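Local coordinates for uncharacterized protein (Staphylococcus aureus subsp. aureus, PDB 3H04) that is of unknown function but has the alpha/beta-hydrolase fold with a probable nucleophile elbow, and may hydrolyse an ester as feruloyl-esterase-like relatives do, at residues G38-G43 and G183-M188; L70-L75 and A170-I175; G106-L111 and Y126-I131; E134-T139 and Y178-G183. All blocks are in the same frame, centred on the assembly; numbering follows the deposited sequence.

Contact 1: G38-G43 and G183-M188; sequences GGLMFG and GKWINM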
# COMPACT_ATOMS: atom_id res chain seq x y z
N GLY A 38 3.41 -0.89 5.69
CA GLY A 38 4.52 -0.53 6.60
C GLY A 38 4.71 0.95 6.87
O GLY A 38 5.84 1.42 7.20
N GLY A 39 3.62 1.71 6.75
CA GLY A 39 3.59 3.15 7.05
C GLY A 39 4.61 3.99 6.28
O GLY A 39 4.96 5.08 6.72
N LEU A 40 4.99 3.49 5.11
CA LEU A 40 6.04 4.02 4.23
C LEU A 40 7.45 3.92 4.83
O LEU A 40 8.40 4.45 4.22
CB LEU A 40 5.75 5.48 3.79
CG LEU A 40 4.34 5.79 3.23
CD1 LEU A 40 4.09 7.33 3.19
CD2 LEU A 40 4.13 5.12 1.87
N MET A 41 7.61 3.25 5.97
CA MET A 41 8.87 3.31 6.74
C MET A 41 9.52 1.96 6.98
O MET A 41 10.74 1.86 7.25
CB MET A 41 8.64 3.98 8.10
CG MET A 41 8.09 5.38 8.08
SD MET A 41 8.00 6.22 9.73
CE MET A 41 7.88 7.83 9.08
N PHE A 42 8.74 0.88 6.92
CA PHE A 42 9.29 -0.43 7.05
C PHE A 42 8.54 -1.41 6.13
O PHE A 42 7.63 -1.04 5.38
CB PHE A 42 9.24 -0.92 8.54
CG PHE A 42 7.85 -1.21 9.07
CD1 PHE A 42 7.34 -2.49 9.05
CD2 PHE A 42 7.02 -0.15 9.54
CE1 PHE A 42 6.08 -2.77 9.53
CE2 PHE A 42 5.74 -0.40 10.02
CZ PHE A 42 5.25 -1.71 10.00
N GLY A 43 8.95 -2.67 6.16
CA GLY A 43 8.25 -3.71 5.43
C GLY A 43 9.10 -4.30 4.32
O GLY A 43 10.36 -4.10 4.25
N GLY A 183 3.34 11.77 16.91
CA GLY A 183 2.74 12.66 15.89
C GLY A 183 3.75 13.29 14.93
O GLY A 183 3.47 14.34 14.35
N LYS A 184 4.90 12.66 14.73
CA LYS A 184 5.91 13.19 13.82
C LYS A 184 5.91 12.52 12.43
O LYS A 184 6.84 12.70 11.66
CB LYS A 184 7.30 13.02 14.43
CG LYS A 184 7.55 13.91 15.62
CD LYS A 184 8.77 13.44 16.44
CE LYS A 184 8.73 14.13 17.84
NZ LYS A 184 9.98 14.03 18.64
N TRP A 185 4.90 11.72 12.13
CA TRP A 185 4.86 10.96 10.87
C TRP A 185 4.82 11.88 9.65
O TRP A 185 5.51 11.64 8.69
CB TRP A 185 3.65 10.01 10.85
CG TRP A 185 3.63 9.06 9.69
CD1 TRP A 185 4.46 8.00 9.47
CD2 TRP A 185 2.67 9.03 8.62
NE1 TRP A 185 4.13 7.35 8.31
CE2 TRP A 185 3.01 7.94 7.79
CE3 TRP A 185 1.54 9.81 8.32
CZ2 TRP A 185 2.29 7.63 6.65
CZ3 TRP A 185 0.83 9.52 7.18
CH2 TRP A 185 1.18 8.41 6.37
N ILE A 186 4.02 12.94 9.69
CA ILE A 186 4.03 13.92 8.59
C ILE A 186 5.40 14.62 8.43
O ILE A 186 5.84 14.92 7.32
CB ILE A 186 2.95 15.00 8.78
CG1 ILE A 186 1.56 14.40 8.61
CG2 ILE A 186 3.19 16.18 7.80
CD1 ILE A 186 1.16 14.12 7.18
N ASN A 187 6.10 14.82 9.53
CA ASN A 187 7.41 15.42 9.48
C ASN A 187 8.37 14.50 8.76
O ASN A 187 9.19 14.96 7.96
CB ASN A 187 7.93 15.70 10.90
CG ASN A 187 7.00 16.58 11.69
OD1 ASN A 187 7.34 17.72 12.00
ND2 ASN A 187 5.81 16.07 12.01
N MET A 188 8.26 13.20 9.04
CA MET A 188 9.18 12.21 8.46
C MET A 188 8.90 11.90 6.99
O MET A 188 9.80 11.46 6.27
CB MET A 188 9.25 10.99 9.37
CG MET A 188 9.94 11.36 10.72
SD MET A 188 9.59 10.31 12.14
CE MET A 188 10.65 8.98 11.53
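The edge of the Trp185 indole is the bump here, and the loop 38-43 is shaped to receive it. Trp185 CG lies anti to the backbone N (chi1 -172°), which carries the ring from the start of helix 185-189 across to the loop. Trp185 NE1 leads, giving its hydrogen to Gly39 O at 2.9 Å with an N-H...O angle of 157°; the oxygen sits almost exactly in the ring plane. Two side chains bound this hollow. Leu40 CD1 meets the six-membered ring 3.9 Å from Trp185 CZ2, the two side chains crossing at about a right angle. Met41, an extended chain, runs past the five-membered ring with SD at its edge, a Met-aromatic contact. Its methyl then wedges between Trp185 and Met188: Met41 CE is 3.4 Å from Trp185 CD1 and 3.5 Å from Met188 CB, the latter tight for two carbons. The glycine-rich loop follows strand 30-35, where related hydrolases carry an oxyanion-hole loop, and Gly39 lies close to the putative catalytic residues. The one polar link between the segments pairs a buried indole N-H with a backbone carbonyl, while sulfur, methyl and ring make the rest of the contact apolar.

Contact 2: L70-L75 and A170-I175; sequences LPEVSL and AQRFLI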
# COMPACT_ATOMS: atom_id res chain seq x y z
N LEU A 70 10.88 5.77 3.70
CA LEU A 70 11.18 6.84 4.66
C LEU A 70 11.93 6.25 5.85
O LEU A 70 11.74 5.11 6.17
CB LEU A 70 9.92 7.54 5.15
CG LEU A 70 8.83 7.99 4.19
CD1 LEU A 70 7.64 8.30 5.09
CD2 LEU A 70 9.27 9.19 3.39
N PRO A 71 12.78 7.05 6.54
CA PRO A 71 13.01 8.47 6.32
C PRO A 71 14.23 8.79 5.46
O PRO A 71 14.58 9.95 5.32
CB PRO A 71 13.25 8.96 7.75
CG PRO A 71 14.06 7.83 8.35
CD PRO A 71 13.36 6.59 7.81
N GLU A 72 14.89 7.79 4.91
CA GLU A 72 16.13 8.04 4.17
C GLU A 72 15.86 8.68 2.81
O GLU A 72 16.73 9.33 2.26
CB GLU A 72 16.94 6.76 3.95
CG GLU A 72 17.39 6.09 5.24
CD GLU A 72 16.41 5.05 5.79
OE1 GLU A 72 15.23 4.98 5.35
OE2 GLU A 72 16.85 4.29 6.66
N VAL A 73 14.63 8.52 2.30
CA VAL A 73 14.16 9.33 1.16
C VAL A 73 12.85 9.97 1.58
O VAL A 73 12.31 9.64 2.65
CB VAL A 73 13.93 8.49 -0.09
CG1 VAL A 73 15.23 7.70 -0.48
CG2 VAL A 73 12.64 7.58 0.07
N SER A 74 12.36 10.91 0.77
CA SER A 74 11.09 11.55 1.05
C SER A 74 9.91 10.85 0.33
O SER A 74 10.08 9.99 -0.53
CB SER A 74 11.13 13.02 0.59
OG SER A 74 10.94 13.08 -0.83
N LEU A 75 8.69 11.25 0.66
CA LEU A 75 7.52 10.74 -0.04
C LEU A 75 7.53 11.09 -1.54
O LEU A 75 6.99 10.35 -2.35
CB LEU A 75 6.22 11.24 0.59
CG LEU A 75 4.89 10.84 -0.04
CD1 LEU A 75 4.68 9.31 -0.04
CD2 LEU A 75 3.70 11.48 0.67
N ALA A 170 15.76 -6.12 11.84
CA ALA A 170 14.49 -6.66 12.25
C ALA A 170 13.62 -5.62 12.90
O ALA A 170 12.42 -5.63 12.63
CB ALA A 170 14.67 -7.87 13.19
N GLN A 171 14.17 -4.70 13.73
CA GLN A 171 13.27 -3.82 14.49
C GLN A 171 13.02 -2.42 13.91
O GLN A 171 12.60 -1.50 14.57
CB GLN A 171 13.66 -3.77 15.95
CG GLN A 171 14.89 -3.16 16.24
CD GLN A 171 16.10 -4.09 16.13
OE1 GLN A 171 16.12 -5.06 15.36
NE2 GLN A 171 17.13 -3.75 16.84
N ARG A 172 13.19 -2.31 12.63
CA ARG A 172 13.03 -1.07 11.96
C ARG A 172 11.62 -0.53 12.19
O ARG A 172 11.44 0.69 12.23
CB ARG A 172 13.29 -1.27 10.45
CG ARG A 172 13.17 0.00 9.67
CD ARG A 172 13.61 -0.22 8.27
NE ARG A 172 13.32 0.98 7.56
CZ ARG A 172 14.20 1.89 7.18
NH1 ARG A 172 15.51 1.72 7.37
NH2 ARG A 172 13.72 2.98 6.59
N PHE A 173 10.66 -1.42 12.35
CA PHE A 173 9.28 -0.97 12.56
C PHE A 173 9.06 -0.00 13.74
O PHE A 173 8.09 0.78 13.73
CB PHE A 173 8.34 -2.15 12.63
CG PHE A 173 8.19 -2.69 13.94
CD1 PHE A 173 7.27 -2.13 14.78
CD2 PHE A 173 8.98 -3.73 14.38
CE1 PHE A 173 7.10 -2.56 15.99
CE2 PHE A 173 8.77 -4.20 15.68
CZ PHE A 173 7.83 -3.60 16.47
N LEU A 174 10.00 0.02 14.70
CA LEU A 174 9.89 0.97 15.80
C LEU A 174 10.01 2.41 15.35
O LEU A 174 9.54 3.28 16.05
CB LEU A 174 10.96 0.70 16.87
CG LEU A 174 10.74 -0.58 17.67
CD1 LEU A 174 12.01 -0.88 18.50
CD2 LEU A 174 9.48 -0.52 18.54
N ILE A 175 10.65 2.65 14.20
CA ILE A 175 10.71 4.01 13.63
C ILE A 175 9.28 4.51 13.34
O ILE A 175 8.95 5.68 13.61
CB ILE A 175 11.50 4.05 12.31
CG1 ILE A 175 12.96 3.62 12.50
CG2 ILE A 175 11.50 5.49 11.70
CD1 ILE A 175 13.57 3.32 11.08
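Glu72 and Arg172 reach each other by opposite means: the glutamate folds, with chi2 at 91° turning its carboxylate, while the arginine stretches straight out from CG to NE after a chi1 of -179°. Their side chains approach from opposite directions and meet as an end-on, bidentate salt bridge that ties two loops of the alpha/beta-hydrolase fold, the one between strand 60-65 and helix 75-91 and the one leading into helix 173-182. Arg172 NH2 donates to Glu72 OE1 at 2.8 Å, and Arg172 NH1 to Glu72 OE2 at 3.0 Å. Each oxygen uses its syn lone pair, and the carboxylate and guanidinium planes lie 20° apart, so the two groups are nearly coplanar and both bonds are fairly straight. Arg172 NH2 also makes a weak, strongly bent bond to Leu70 O at 2.9 Å. The peptide between Leu70 and Pro71 is cis, part of the turn that offers Leu70 O and the Glu72 carboxylate to the same nitrogen. Outside the two segments, Arg172 NE is bonded to Met41 O and NH1 to Gln168 OE1, leaving every guanidinium nitrogen with an acceptor; Glu72 OE2 also accepts from Ser160 N. So many partners hold the buried guanidinium against rotation and probably keep both charges in place. Ile175, in the same segment as Arg172, flanks the bridge: its CG2 is 4.4 Å from Pro71 CD, and its CD1 lies over the centre of one guanidinium face, 4.2 Å above the plane.

Contact 3: G106-L111 and Y126-I131; sequences GAYLSL and YGYSRI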
# COMPACT_ATOMS: atom_id res chain seq x y z
N GLY A 106 0.51 0.98 1.37
CA GLY A 106 0.53 0.51 -0.00
C GLY A 106 -0.76 0.76 -0.76
O GLY A 106 -0.74 0.93 -2.00
N ALA A 107 -1.89 0.75 -0.03
CA ALA A 107 -3.19 1.04 -0.65
C ALA A 107 -3.28 2.52 -0.99
O ALA A 107 -3.82 2.88 -2.05
CB ALA A 107 -4.39 0.59 0.26
N TYR A 108 -2.71 3.38 -0.15
CA TYR A 108 -2.55 4.81 -0.51
C TYR A 108 -1.76 4.98 -1.82
O TYR A 108 -2.25 5.64 -2.76
CB TYR A 108 -1.82 5.54 0.64
CG TYR A 108 -1.39 6.96 0.36
CD1 TYR A 108 -2.31 7.96 0.10
CD2 TYR A 108 -0.06 7.30 0.37
CE1 TYR A 108 -1.91 9.28 -0.09
CE2 TYR A 108 0.35 8.57 0.22
CZ TYR A 108 -0.58 9.57 -0.06
OH TYR A 108 -0.14 10.86 -0.22
N LEU A 109 -0.60 4.34 -1.92
CA LEU A 109 0.18 4.38 -3.16
C LEU A 109 -0.59 3.80 -4.36
O LEU A 109 -0.50 4.32 -5.48
CB LEU A 109 1.52 3.70 -3.00
CG LEU A 109 2.41 4.38 -1.94
CD1 LEU A 109 3.62 3.51 -1.52
CD2 LEU A 109 2.84 5.79 -2.30
N SER A 110 -1.35 2.73 -4.13
CA SER A 110 -2.17 2.10 -5.16
C SER A 110 -3.28 3.03 -5.67
O SER A 110 -3.58 3.06 -6.86
CB SER A 110 -2.80 0.81 -4.67
OG SER A 110 -1.82 -0.13 -4.35
N LEU A 111 -3.84 3.84 -4.78
CA LEU A 111 -4.85 4.81 -5.16
C LEU A 111 -4.25 5.98 -5.92
O LEU A 111 -4.93 6.49 -6.83
CB LEU A 111 -5.64 5.29 -3.96
CG LEU A 111 -6.63 4.26 -3.36
CD1 LEU A 111 -6.83 4.62 -1.87
CD2 LEU A 111 -7.96 4.24 -4.14
N TYR A 126 -7.35 -1.56 4.12
CA TYR A 126 -7.08 -0.67 5.23
C TYR A 126 -6.09 0.48 4.97
O TYR A 126 -5.20 0.76 5.80
CB TYR A 126 -6.71 -1.42 6.51
CG TYR A 126 -5.82 -2.64 6.34
CD1 TYR A 126 -4.43 -2.51 6.26
CD2 TYR A 126 -6.37 -3.90 6.16
CE1 TYR A 126 -3.57 -3.64 6.07
CE2 TYR A 126 -5.52 -5.03 6.00
CZ TYR A 126 -4.14 -4.88 5.97
OH TYR A 126 -3.32 -5.97 5.76
N GLY A 127 -6.28 1.12 3.83
CA GLY A 127 -5.51 2.28 3.42
C GLY A 127 -6.34 3.57 3.51
O GLY A 127 -7.33 3.69 4.27
N TYR A 128 -5.89 4.53 2.73
CA TYR A 128 -6.36 5.89 2.80
C TYR A 128 -6.00 6.58 1.51
O TYR A 128 -5.10 6.15 0.82
CB TYR A 128 -5.69 6.62 3.97
CG TYR A 128 -4.20 6.40 4.14
CD1 TYR A 128 -3.28 7.28 3.59
CD2 TYR A 128 -3.71 5.27 4.81
CE1 TYR A 128 -1.90 7.08 3.74
CE2 TYR A 128 -2.31 5.07 5.00
CZ TYR A 128 -1.44 5.99 4.46
OH TYR A 128 -0.10 5.82 4.58
N SER A 129 -6.68 7.68 1.21
CA SER A 129 -6.50 8.45 -0.04
C SER A 129 -5.84 9.83 0.18
O SER A 129 -5.77 10.67 -0.73
CB SER A 129 -7.88 8.66 -0.67
OG SER A 129 -8.73 9.50 0.15
N ARG A 130 -5.48 10.10 1.42
CA ARG A 130 -4.96 11.42 1.78
C ARG A 130 -4.08 11.28 3.02
O ARG A 130 -4.27 10.35 3.81
CB ARG A 130 -6.13 12.38 2.04
CG ARG A 130 -7.13 11.75 3.00
CD ARG A 130 -8.34 12.60 3.33
NE ARG A 130 -9.21 11.87 4.27
CZ ARG A 130 -10.37 12.34 4.71
NH1 ARG A 130 -10.81 13.51 4.30
NH2 ARG A 130 -11.10 11.64 5.57
N ILE A 131 -3.10 12.16 3.15
CA ILE A 131 -2.26 12.25 4.37
C ILE A 131 -2.61 13.44 5.25
O ILE A 131 -2.28 13.43 6.44
CB ILE A 131 -0.76 12.26 4.07
CG1 ILE A 131 -0.37 13.36 3.10
CG2 ILE A 131 -0.37 10.91 3.44
CD1 ILE A 131 1.11 13.46 2.92
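The loop 126-131 runs close under one side of helix 105-116, Gly127 with its CA 4.8 Å from that of Ala107 and Tyr128 presenting its carbonyl to the next helical residue. Closeness at Gly127 depends on its lack of a side chain: Ala107 CB rests 3.8 Å from Gly127 CA, in the space a CB there would need. One residue on, Tyr108 CA makes a bent CA-H...O contact with Tyr128 O at 3.2 Å. That buried oxygen has no conventional hydrogen-bonding partner in the model, and Leu111 CD1, 3.5 Å from Tyr128 O, helps enclose it. The root of the Tyr108 side chain lies over the CD1-CE1 side of the Tyr128 ring. Tyr108 CB sits over a face of the Tyr128 ring, 3.8 Å from its centroid, a CH-pi contact, and Tyr128 CE1 in turn lies over the Tyr108 ring, 3.4 Å from Tyr108 CG. The ring planes are only 22° apart but slid so far that they scarcely stack. In topology this is a beta-alpha-beta unit: helix 105-116 links the neighbouring parallel strands 98-103 and 121-125, and Gly106 closes a GxSxG sequence that fits the nucleophile elbow of alpha/beta hydrolases. Ser110 OG and Ser110 N both bond to Gly106 O, from opposite faces of its carbonyl plane. With CG anti to the backbone N (chi1 172°), the Tyr108 ring extends along the loop to Ile131, whose CG2 comes to 3.7 Å from Tyr108 OH; the hydroxyl is bonded to Tyr199 O. Phe136 meets the Tyr128 ring edge-to-face.

Contact 4: E134-T139 and Y178-G183; sequences EPFKTT and YARGTG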
# COMPACT_ATOMS: atom_id res chain seq x y z
N GLU A 134 -6.50 14.49 10.47
CA GLU A 134 -6.02 14.77 11.84
C GLU A 134 -5.31 13.55 12.51
O GLU A 134 -4.27 13.70 13.17
CB GLU A 134 -7.14 15.33 12.72
CG GLU A 134 -6.68 16.38 13.77
CD GLU A 134 -5.93 17.63 13.21
OE1 GLU A 134 -6.31 18.18 12.15
OE2 GLU A 134 -4.95 18.10 13.86
N PRO A 135 -5.86 12.34 12.33
CA PRO A 135 -5.19 11.14 12.86
C PRO A 135 -3.75 10.93 12.38
O PRO A 135 -2.97 10.27 13.08
CB PRO A 135 -6.07 10.00 12.36
CG PRO A 135 -7.36 10.57 12.18
CD PRO A 135 -7.16 12.00 11.74
N PHE A 136 -3.40 11.43 11.19
CA PHE A 136 -2.01 11.38 10.75
C PHE A 136 -1.14 12.54 11.22
O PHE A 136 0.08 12.41 11.29
CB PHE A 136 -1.93 11.28 9.24
CG PHE A 136 -2.56 10.03 8.69
CD1 PHE A 136 -2.73 8.89 9.47
CD2 PHE A 136 -2.96 9.99 7.37
CE1 PHE A 136 -3.31 7.73 8.96
CE2 PHE A 136 -3.56 8.85 6.86
CZ PHE A 136 -3.71 7.70 7.66
N LYS A 137 -1.76 13.67 11.52
CA LYS A 137 -1.06 14.84 12.02
C LYS A 137 -0.77 14.74 13.53
O LYS A 137 0.29 15.15 13.99
CB LYS A 137 -1.91 16.07 11.75
CG LYS A 137 -2.01 16.43 10.29
CD LYS A 137 -3.02 17.58 10.03
CE LYS A 137 -2.62 18.87 10.73
NZ LYS A 137 -3.75 19.79 10.75
N THR A 138 -1.69 14.15 14.28
CA THR A 138 -1.58 14.14 15.72
C THR A 138 -1.03 12.80 16.25
O THR A 138 -0.83 11.84 15.51
CB THR A 138 -2.95 14.41 16.36
OG1 THR A 138 -3.82 13.35 15.99
CG2 THR A 138 -3.56 15.74 15.84
N THR A 139 -0.76 12.79 17.55
CA THR A 139 -0.34 11.59 18.25
C THR A 139 -1.38 10.51 18.16
O THR A 139 -2.54 10.77 18.36
CB THR A 139 -0.10 11.91 19.74
OG1 THR A 139 1.09 12.68 19.81
CG2 THR A 139 0.07 10.65 20.56
N TYR A 178 7.30 4.99 16.68
CA TYR A 178 7.76 6.25 17.24
C TYR A 178 7.10 7.42 16.50
O TYR A 178 6.60 8.35 17.13
CB TYR A 178 9.28 6.35 17.11
CG TYR A 178 9.84 7.65 17.61
CD1 TYR A 178 9.97 7.88 18.96
CD2 TYR A 178 10.24 8.64 16.72
CE1 TYR A 178 10.53 9.11 19.43
CE2 TYR A 178 10.76 9.84 17.18
CZ TYR A 178 10.89 10.07 18.52
OH TYR A 178 11.40 11.26 18.93
N ALA A 179 7.14 7.37 15.18
CA ALA A 179 6.57 8.44 14.38
C ALA A 179 5.07 8.69 14.67
O ALA A 179 4.63 9.86 14.94
CB ALA A 179 6.78 8.13 12.87
N ARG A 180 4.26 7.62 14.62
CA ARG A 180 2.82 7.73 14.98
C ARG A 180 2.60 8.11 16.44
O ARG A 180 1.70 8.91 16.76
CB ARG A 180 2.07 6.45 14.67
CG ARG A 180 2.04 6.03 13.23
CD ARG A 180 1.50 7.10 12.26
NE ARG A 180 0.17 7.61 12.62
CZ ARG A 180 -0.97 6.96 12.43
NH1 ARG A 180 -1.02 5.73 11.91
NH2 ARG A 180 -2.11 7.52 12.81
N GLY A 181 3.36 7.49 17.34
CA GLY A 181 3.18 7.71 18.74
C GLY A 181 3.59 9.10 19.24
O GLY A 181 3.30 9.46 20.42
N THR A 182 4.35 9.85 18.42
CA THR A 182 4.77 11.23 18.79
C THR A 182 4.13 12.25 17.87
O THR A 182 4.36 13.48 18.02
CB THR A 182 6.28 11.41 18.72
OG1 THR A 182 6.76 11.08 17.41
CG2 THR A 182 6.97 10.56 19.77
N GLY A 183 3.34 11.77 16.91
CA GLY A 183 2.74 12.66 15.89
C GLY A 183 3.75 13.29 14.93
O GLY A 183 3.47 14.34 14.35
O HOH W 1 0.10 10.00 13.89
O HOH W 2 2.32 13.23 12.18
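Arg180 leaves helix 173-182 and curls toward the short helix 134-137 by three successive turns of like sign, chi1 -62°, chi2 -54° and chi3 -55°. The chain folds back about CB-CG and CG-CD, bringing CD up against Trp185. At the next atom the polar contacts begin: Arg180 NE donates to water 1 at 2.7 Å, and that water lies at the edge of the guanidinium, in its plane. The same water is 2.6 Å from Thr138 O and also within bonding range of Pro135 O. Arg180 CZ passes 3.9 Å from Phe136 CD1, which sits over one guanidinium face; ring and guanidinium stand almost perpendicular, so NH2 approaches the ring at its edge. At the tip, Arg180 NH2 bonds Pro135 O at 2.9 Å, coming from above the carbonyl plane, while NH1 turns to Tyr176 OH and Asp222 O. Further along, the two helix ends meet directly. Gly183, in a Schellman motif, has its CA 3.7 Å from Thr138 O, and Thr139 CG2 touches Gly181 O at 3.4 Å. Lys137 O and Gly183 O, both acceptors, face each other 3.3 Å apart, and water 2 bonds Phe136 O and, weakly, Gly183 O. The junction thus brings together the carbonyl-rich C-terminal ends of two helices, and the arginine charge with the two waters probably offsets the negative ends of the clustered carbonyl dipoles.

Contact 3 lies deepest, against the central helix behind the presumed nucleophile elbow, and is held by aromatic and apolar packing. Contacts 1 and 2 are buried too, but farther out, and each joins a loop after a sheet strand to the helical region 173-189. They are physically continuous: Leu40 O of contact 1 probably accepts a hydrogen bond from Leu70 N of contact 2. Contact 4, partly exposed, joins the short helix 134-137 to the end of helix 173-182, and its chemistry is the wettest, with waters among carbonyls. Contacts 2 and 4 both use helix 173-182, while contacts 1 and 4 share Gly183. Phe136 and Trp185, meeting edge-to-face, connect contacts 4 and 1, and both reach Tyr128 of contact 3.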